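Local coordinates for protein tyrosine phosphatase (Orf virus, PDB 5NCR) that is a homodimeric tyrosine phosphatase of the dual-specificity family with triple substrate specificity, and probably also dephosphorylates phosphoserine in proteins, at residues Ala160-Ala165 with Tyr169-Met174. The protein carries 2 engineered substitutions. Residues are numbered along the deposited sequence; the frame is centred on the assembly and turned at random.
Sequences AFLENA and YQLIKM
L162 and L171 meet through their methyl ends: CD2 of L162 lies 3.5 Å from CD1 of L171, and CD1 of L162 stands 3.9 Å from the same methyl. L162 holds CG anti to its own N (chi1 -167°), which carries its forked end toward the helix, while L171 brings a single branch to meet both prongs. This leucine pair is the tight, buried part of the contact. Nearer the backbone, L162 CB lies over the centre of the F161 ring, 3.9 Å above its plane.

The helix start is looser and more exposed. Here the main chain makes the link, Y169 N donating to A165 O at 2.8 Å in the first-turn i to i+4 bond. The Y169 ring leads away from A165. N164 is the N-cap, its OD1 accepting from F167 N while ND2 reaches D81 and D82. E163 OE2 takes the F161 N-H at 2.7 Å and also pairs with R155.

The contact folds the loop between helices 140-158 and 165-177, with the first helical residue A165, back onto the middle of helix 165-177. The loop packs beside the phosphatase signature (P-) loop, where the backbone of V116 bonds that of L162 and N117 touches E163 and N164. A121 of helix 118-134 touches both leucines, F147 of helix 140-158 packs on L171, and helix 7-15 meets Y169.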
loop_
_atom_site.group_PDB
_atom_site.type_symbol
_atom_site.label_atom_id
_atom_site.label_comp_id
_atom_site.label_asym_id
_atom_site.label_seq_id
_atom_site.Cartn_x
_atom_site.Cartn_y
_atom_site.Cartn_z
ATOM N N ALA B 160 10.433 8.573 12.908
ATOM C CA ALA B 160 10.032 7.302 13.487
ATOM C C ALA B 160 8.640 7.499 14.008
ATOM O O ALA B 160 8.382 8.467 14.742
ATOM C CB ALA B 160 10.953 6.914 14.617
ATOM N N PHE B 161 7.733 6.600 13.616
ATOM C CA PHE B 161 6.336 6.696 14.010
ATOM C C PHE B 161 5.675 5.350 13.893
ATOM O O PHE B 161 5.643 4.790 12.800
ATOM C CB PHE B 161 5.602 7.752 13.133
ATOM C CG PHE B 161 4.096 7.782 13.312
ATOM C CD1 PHE B 161 3.527 8.330 14.453
ATOM C CD2 PHE B 161 3.251 7.289 12.317
ATOM C CE1 PHE B 161 2.131 8.354 14.619
ATOM C CE2 PHE B 161 1.859 7.336 12.469
ATOM C CZ PHE B 161 1.307 7.846 13.627
ATOM N N LEU B 162 5.139 4.832 14.998
ATOM C CA LEU B 162 4.376 3.588 14.998
ATOM C C LEU B 162 5.088 2.428 14.280
ATOM O O LEU B 162 4.560 1.808 13.354
ATOM C CB LEU B 162 2.997 3.912 14.402
ATOM C CG LEU B 162 1.855 2.909 14.528
ATOM C CD1 LEU B 162 1.680 2.382 15.951
ATOM C CD2 LEU B 162 0.599 3.533 13.998
ATOM N N GLU B 163 6.322 2.183 14.694
ATOM C CA GLU B 163 7.196 1.151 14.159
ATOM C C GLU B 163 6.736 -0.209 14.664
ATOM O O GLU B 163 6.859 -1.212 13.960
ATOM C CB GLU B 163 8.671 1.440 14.556
ATOM C CG GLU B 163 9.148 2.855 14.207
ATOM C CD GLU B 163 9.096 3.208 12.735
ATOM O OE1 GLU B 163 9.405 2.316 11.921
ATOM O OE2 GLU B 163 8.718 4.351 12.392
ATOM N N ASN B 164 6.182 -0.233 15.883
ATOM C CA ASN B 164 5.640 -1.412 16.537
ATOM C C ASN B 164 4.506 -1.979 15.646
ATOM O O ASN B 164 3.427 -1.384 15.534
ATOM C CB ASN B 164 5.120 -1.036 17.931
ATOM C CG ASN B 164 4.656 -2.198 18.752
ATOM O OD1 ASN B 164 3.957 -3.079 18.289
ATOM N ND2 ASN B 164 5.032 -2.232 20.001
ATOM N N ALA B 165 4.808 -3.107 14.972
ATOM C CA ALA B 165 3.912 -3.821 14.059
ATOM C C ALA B 165 2.674 -4.356 14.777
ATOM O O ALA B 165 1.604 -4.324 14.203
ATOM C CB ALA B 165 4.655 -4.951 13.382
ATOM N N TYR B 169 -0.891 -3.190 13.568
ATOM C CA TYR B 169 -1.843 -4.194 13.112
ATOM C C TYR B 169 -3.167 -4.014 13.869
ATOM O O TYR B 169 -4.225 -4.009 13.242
ATOM C CB TYR B 169 -1.293 -5.625 13.315
ATOM C CG TYR B 169 -2.268 -6.715 12.909
ATOM C CD1 TYR B 169 -2.444 -7.059 11.571
ATOM C CD2 TYR B 169 -3.004 -7.407 13.866
ATOM C CE1 TYR B 169 -3.321 -8.079 11.193
ATOM C CE2 TYR B 169 -3.886 -8.426 13.501
ATOM C CZ TYR B 169 -4.047 -8.754 12.162
ATOM O OH TYR B 169 -4.908 -9.765 11.794
ATOM N N GLN B 170 -3.110 -3.831 15.212
ATOM C CA GLN B 170 -4.316 -3.622 16.026
ATOM C C GLN B 170 -5.105 -2.378 15.557
ATOM O O GLN B 170 -6.329 -2.408 15.539
ATOM C CB GLN B 170 -3.982 -3.501 17.508
ATOM C CG GLN B 170 -3.539 -4.819 18.128
ATOM C CD GLN B 170 -3.259 -4.619 19.599
ATOM O OE1 GLN B 170 -4.161 -4.521 20.424
ATOM N NE2 GLN B 170 -2.018 -4.557 19.967
ATOM N N LEU B 171 -4.399 -1.319 15.158
ATOM C CA LEU B 171 -4.999 -0.088 14.626
ATOM C C LEU B 171 -5.618 -0.330 13.250
ATOM O O LEU B 171 -6.721 0.134 12.981
ATOM C CB LEU B 171 -3.962 1.044 14.570
ATOM C CG LEU B 171 -3.494 1.594 15.925
ATOM C CD1 LEU B 171 -2.264 2.427 15.764
ATOM C CD2 LEU B 171 -4.558 2.438 16.582
ATOM N N ILE B 172 -4.931 -1.092 12.394
ATOM C CA ILE B 172 -5.464 -1.475 11.072
ATOM C C ILE B 172 -6.768 -2.233 11.294
ATOM O O ILE B 172 -7.762 -1.873 10.692
ATOM C CB ILE B 172 -4.435 -2.241 10.207
ATOM C CG1 ILE B 172 -3.265 -1.304 9.806
ATOM C CG2 ILE B 172 -5.088 -2.901 8.952
ATOM C CD1 ILE B 172 -1.975 -1.999 9.408
ATOM N N LYS B 173 -6.772 -3.242 12.178
ATOM C CA LYS B 173 -7.970 -4.059 12.478
ATOM C C LYS B 173 -9.151 -3.200 12.919
ATOM O O LYS B 173 -10.258 -3.334 12.400
ATOM C CB LYS B 173 -7.691 -5.105 13.570
ATOM C CG LYS B 173 -6.844 -6.298 13.158
ATOM C CD LYS B 173 -7.503 -7.271 12.196
ATOM C CE LYS B 173 -8.386 -8.325 12.835
ATOM N NZ LYS B 173 -8.880 -9.276 11.804
ATOM N N MET B 174 -8.894 -2.299 13.852
ATOM C CA MET B 174 -9.896 -1.414 14.414
ATOM C C MET B 174 -10.438 -0.342 13.444
ATOM O O MET B 174 -11.643 -0.137 13.409
ATOM C CB MET B 174 -9.307 -0.784 15.689
ATOM C CG MET B 174 -10.182 0.213 16.384
ATOM S SD MET B 174 -9.621 0.393 18.102
ATOM C CE MET B 174 -10.519 -1.021 18.839
#